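Local coordinates for N-acetylglucosamine 2-epimerase (Xylella fastidiosa, PDB 3GT5), which probably acts as an isomerase that inverts C2 of a sugar, as N-acylglucosamine 2-epimerases do, at residues 306-311 against 354-359. Sequence-based numbering, arbitrary orientation.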
loop_
_atom_site.group_PDB
_atom_site.type_symbol
_atom_site.label_atom_id
_atom_site.label_comp_id
_atom_site.label_asym_id
_atom_site.label_seq_id
_atom_site.Cartn_x
_atom_site.Cartn_y
_atom_site.Cartn_z
ATOM N N ASP A 306 -14.633 -9.283 8.219
ATOM C CA ASP A 306 -13.278 -9.370 8.776
ATOM C C ASP A 306 -12.679 -7.944 8.896
ATOM O O ASP A 306 -12.997 -7.034 8.101
ATOM C CB ASP A 306 -12.364 -10.275 7.940
ATOM C CG ASP A 306 -12.690 -11.778 8.068
ATOM O OD1 ASP A 306 -13.384 -12.174 9.034
ATOM O OD2 ASP A 306 -12.279 -12.514 7.173
ATOM N N LYS A 307 -11.800 -7.777 9.880
ATOM C CA LYS A 307 -11.174 -6.519 10.181
ATOM C C LYS A 307 -9.679 -6.680 9.869
ATOM O O LYS A 307 -8.965 -7.433 10.540
ATOM C CB LYS A 307 -11.354 -6.164 11.669
ATOM C CG LYS A 307 -12.791 -6.254 12.200
ATOM C CD LYS A 307 -13.752 -5.297 11.592
ATOM C CE LYS A 307 -15.232 -5.652 12.025
ATOM N NZ LYS A 307 -15.477 -5.610 13.506
ATOM N N TYR A 308 -9.205 -5.959 8.851
ATOM C CA TYR A 308 -7.865 -6.094 8.359
ATOM C C TYR A 308 -7.025 -4.911 8.851
ATOM O O TYR A 308 -7.448 -3.763 8.871
ATOM C CB TYR A 308 -7.849 -6.076 6.842
ATOM C CG TYR A 308 -8.192 -7.394 6.179
ATOM C CD1 TYR A 308 -7.252 -8.085 5.463
ATOM C CD2 TYR A 308 -9.495 -7.912 6.225
ATOM C CE1 TYR A 308 -7.573 -9.283 4.824
ATOM C CE2 TYR A 308 -9.819 -9.106 5.591
ATOM C CZ TYR A 308 -8.869 -9.764 4.876
ATOM O OH TYR A 308 -9.182 -10.954 4.249
ATOM N N PHE A 309 -5.773 -5.191 9.080
ATOM C CA PHE A 309 -4.822 -4.204 9.591
ATOM C C PHE A 309 -4.753 -2.949 8.703
ATOM O O PHE A 309 -4.909 -1.829 9.182
ATOM C CB PHE A 309 -3.422 -4.839 9.774
ATOM C CG PHE A 309 -2.629 -5.076 8.501
ATOM C CD1 PHE A 309 -1.472 -4.356 8.246
ATOM C CD2 PHE A 309 -3.012 -6.068 7.570
ATOM C CE1 PHE A 309 -0.743 -4.571 7.087
ATOM C CE2 PHE A 309 -2.306 -6.248 6.392
ATOM C CZ PHE A 309 -1.149 -5.515 6.170
ATOM N N TRP A 310 -4.580 -3.180 7.406
ATOM C CA TRP A 310 -4.263 -2.099 6.475
ATOM C C TRP A 310 -5.448 -1.177 6.244
ATOM O O TRP A 310 -5.308 0.034 6.006
ATOM C CB TRP A 310 -3.725 -2.654 5.163
ATOM C CG TRP A 310 -4.737 -3.387 4.284
ATOM C CD1 TRP A 310 -4.943 -4.717 4.226
ATOM C CD2 TRP A 310 -5.630 -2.791 3.337
ATOM N NE1 TRP A 310 -5.937 -5.004 3.304
ATOM C CE2 TRP A 310 -6.345 -3.843 2.718
ATOM C CE3 TRP A 310 -5.885 -1.473 2.947
ATOM C CZ2 TRP A 310 -7.299 -3.631 1.731
ATOM C CZ3 TRP A 310 -6.862 -1.240 1.965
ATOM C CH2 TRP A 310 -7.558 -2.328 1.366
ATOM N N VAL A 311 -6.666 -1.730 6.339
ATOM C CA VAL A 311 -7.895 -0.907 6.279
ATOM C C VAL A 311 -7.987 0.152 7.389
ATOM O O VAL A 311 -8.299 1.309 7.149
ATOM C CB VAL A 311 -9.153 -1.838 6.258
ATOM C CG1 VAL A 311 -10.429 -1.038 6.175
ATOM C CG2 VAL A 311 -9.008 -2.806 5.027
ATOM N N TRP A 354 1.393 -5.426 13.802
ATOM C CA TRP A 354 -0.040 -5.647 13.872
ATOM C C TRP A 354 -0.394 -7.055 13.420
ATOM O O TRP A 354 0.310 -7.673 12.600
ATOM C CB TRP A 354 -0.778 -4.672 12.923
ATOM C CG TRP A 354 -0.772 -3.186 13.261
ATOM C CD1 TRP A 354 0.278 -2.424 13.734
ATOM C CD2 TRP A 354 -1.842 -2.260 13.025
ATOM N NE1 TRP A 354 -0.093 -1.123 13.834
ATOM C CE2 TRP A 354 -1.382 -0.980 13.396
ATOM C CE3 TRP A 354 -3.130 -2.383 12.516
ATOM C CZ2 TRP A 354 -2.183 0.142 13.316
ATOM C CZ3 TRP A 354 -3.915 -1.269 12.429
ATOM C CH2 TRP A 354 -3.457 -0.025 12.825
ATOM N N TYR A 355 -1.492 -7.590 13.962
ATOM C CA TYR A 355 -2.071 -8.808 13.400
ATOM C C TYR A 355 -2.575 -8.488 12.014
ATOM O O TYR A 355 -2.941 -7.349 11.771
ATOM C CB TYR A 355 -3.201 -9.346 14.247
ATOM C CG TYR A 355 -2.791 -9.583 15.687
ATOM C CD1 TYR A 355 -1.734 -10.409 15.989
ATOM C CD2 TYR A 355 -3.475 -8.960 16.728
ATOM C CE1 TYR A 355 -1.350 -10.629 17.338
ATOM C CE2 TYR A 355 -3.115 -9.156 18.063
ATOM C CZ TYR A 355 -2.034 -10.010 18.347
ATOM O OH TYR A 355 -1.662 -10.215 19.653
ATOM N N ARG A 356 -2.573 -9.468 11.103
ATOM C CA ARG A 356 -3.086 -9.208 9.751
ATOM C C ARG A 356 -4.618 -8.983 9.725
ATOM O O ARG A 356 -5.107 -8.040 9.114
ATOM C CB ARG A 356 -2.660 -10.275 8.760
ATOM C CG ARG A 356 -3.067 -10.004 7.306
ATOM C CD ARG A 356 -2.536 -11.041 6.333
ATOM N NE ARG A 356 -3.354 -12.264 6.368
ATOM C CZ ARG A 356 -4.418 -12.507 5.606
ATOM N NH1 ARG A 356 -5.070 -13.658 5.751
ATOM N NH2 ARG A 356 -4.834 -11.635 4.688
ATOM N N LEU A 357 -5.382 -9.839 10.397
ATOM C CA LEU A 357 -6.807 -9.695 10.407
ATOM C C LEU A 357 -7.439 -10.372 11.611
ATOM O O LEU A 357 -6.813 -11.199 12.265
ATOM C CB LEU A 357 -7.397 -10.256 9.107
ATOM C CG LEU A 357 -7.538 -11.773 8.999
ATOM C CD1 LEU A 357 -8.387 -12.127 7.740
ATOM C CD2 LEU A 357 -6.180 -12.410 8.946
ATOM N N LEU A 358 -8.656 -9.955 11.916
ATOM C CA LEU A 358 -9.465 -10.571 12.952
ATOM C C LEU A 358 -10.803 -10.857 12.292
ATOM O O LEU A 358 -11.178 -10.217 11.275
ATOM C CB LEU A 358 -9.632 -9.633 14.125
ATOM C CG LEU A 358 -8.337 -9.098 14.783
ATOM C CD1 LEU A 358 -8.736 -7.971 15.752
ATOM C CD2 LEU A 358 -7.593 -10.260 15.480
ATOM N N ASP A 359 -11.566 -11.776 12.874
ATOM C CA ASP A 359 -12.911 -11.971 12.377
ATOM C C ASP A 359 -13.830 -10.833 12.865
ATOM O O ASP A 359 -13.399 -9.896 13.535
ATOM C CB ASP A 359 -13.411 -13.397 12.696
ATOM C CG ASP A 359 -13.825 -13.567 14.144
ATOM O OD1 ASP A 359 -13.757 -12.605 14.911
ATOM O OD2 ASP A 359 -14.241 -14.695 14.508
HETATM O O HOH W 1 -7.528 -12.960 3.890
#
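Asp306 OD1 lies 3.4 Å from Asp359 CA and accepts a hydrogen bond from Tyr365. Lys307 and Leu358 form an antiparallel hydrogen-bonded pair. Lys307 N reaches Leu358 O at 2.9 Å, 172° at the hydrogen; Leu358 N donates a hydrogen bond to Lys307 O. The lysine chain, turned at chi2 (-64°), ends with NZ in a salt bridge to Asp286 and hydrogen bonds to the carbonyls of Gly290 and Gly360. Strand 357-358 is the outer strand of a short three-stranded antiparallel sheet, next to strand 302-308, that connects helices of the (alpha/alpha)6-barrel fold of this family. Tyr308, at the N-cap of helix 309-326, forms a non-hydrogen-bonded pair with Leu357. Leu357 CB sits over the face of the Tyr308 ring, 4.1 Å from the centroid, a CH-pi contact. Arg356 runs alongside the tyrosine, its guanidinium plane 79° from the ring. One water donates to Tyr308 OH and accepts from Arg356 NH2. Phe309 N donates a hydrogen bond to Arg356 O at 2.9 Å. Tyr355 O, 3.2 Å from Phe309 CB, is buried with no partner in the model. Phe309 CB packs 3.7 Å from Trp354 CE3, and the Phe309 ring presents its edge to Arg356 O.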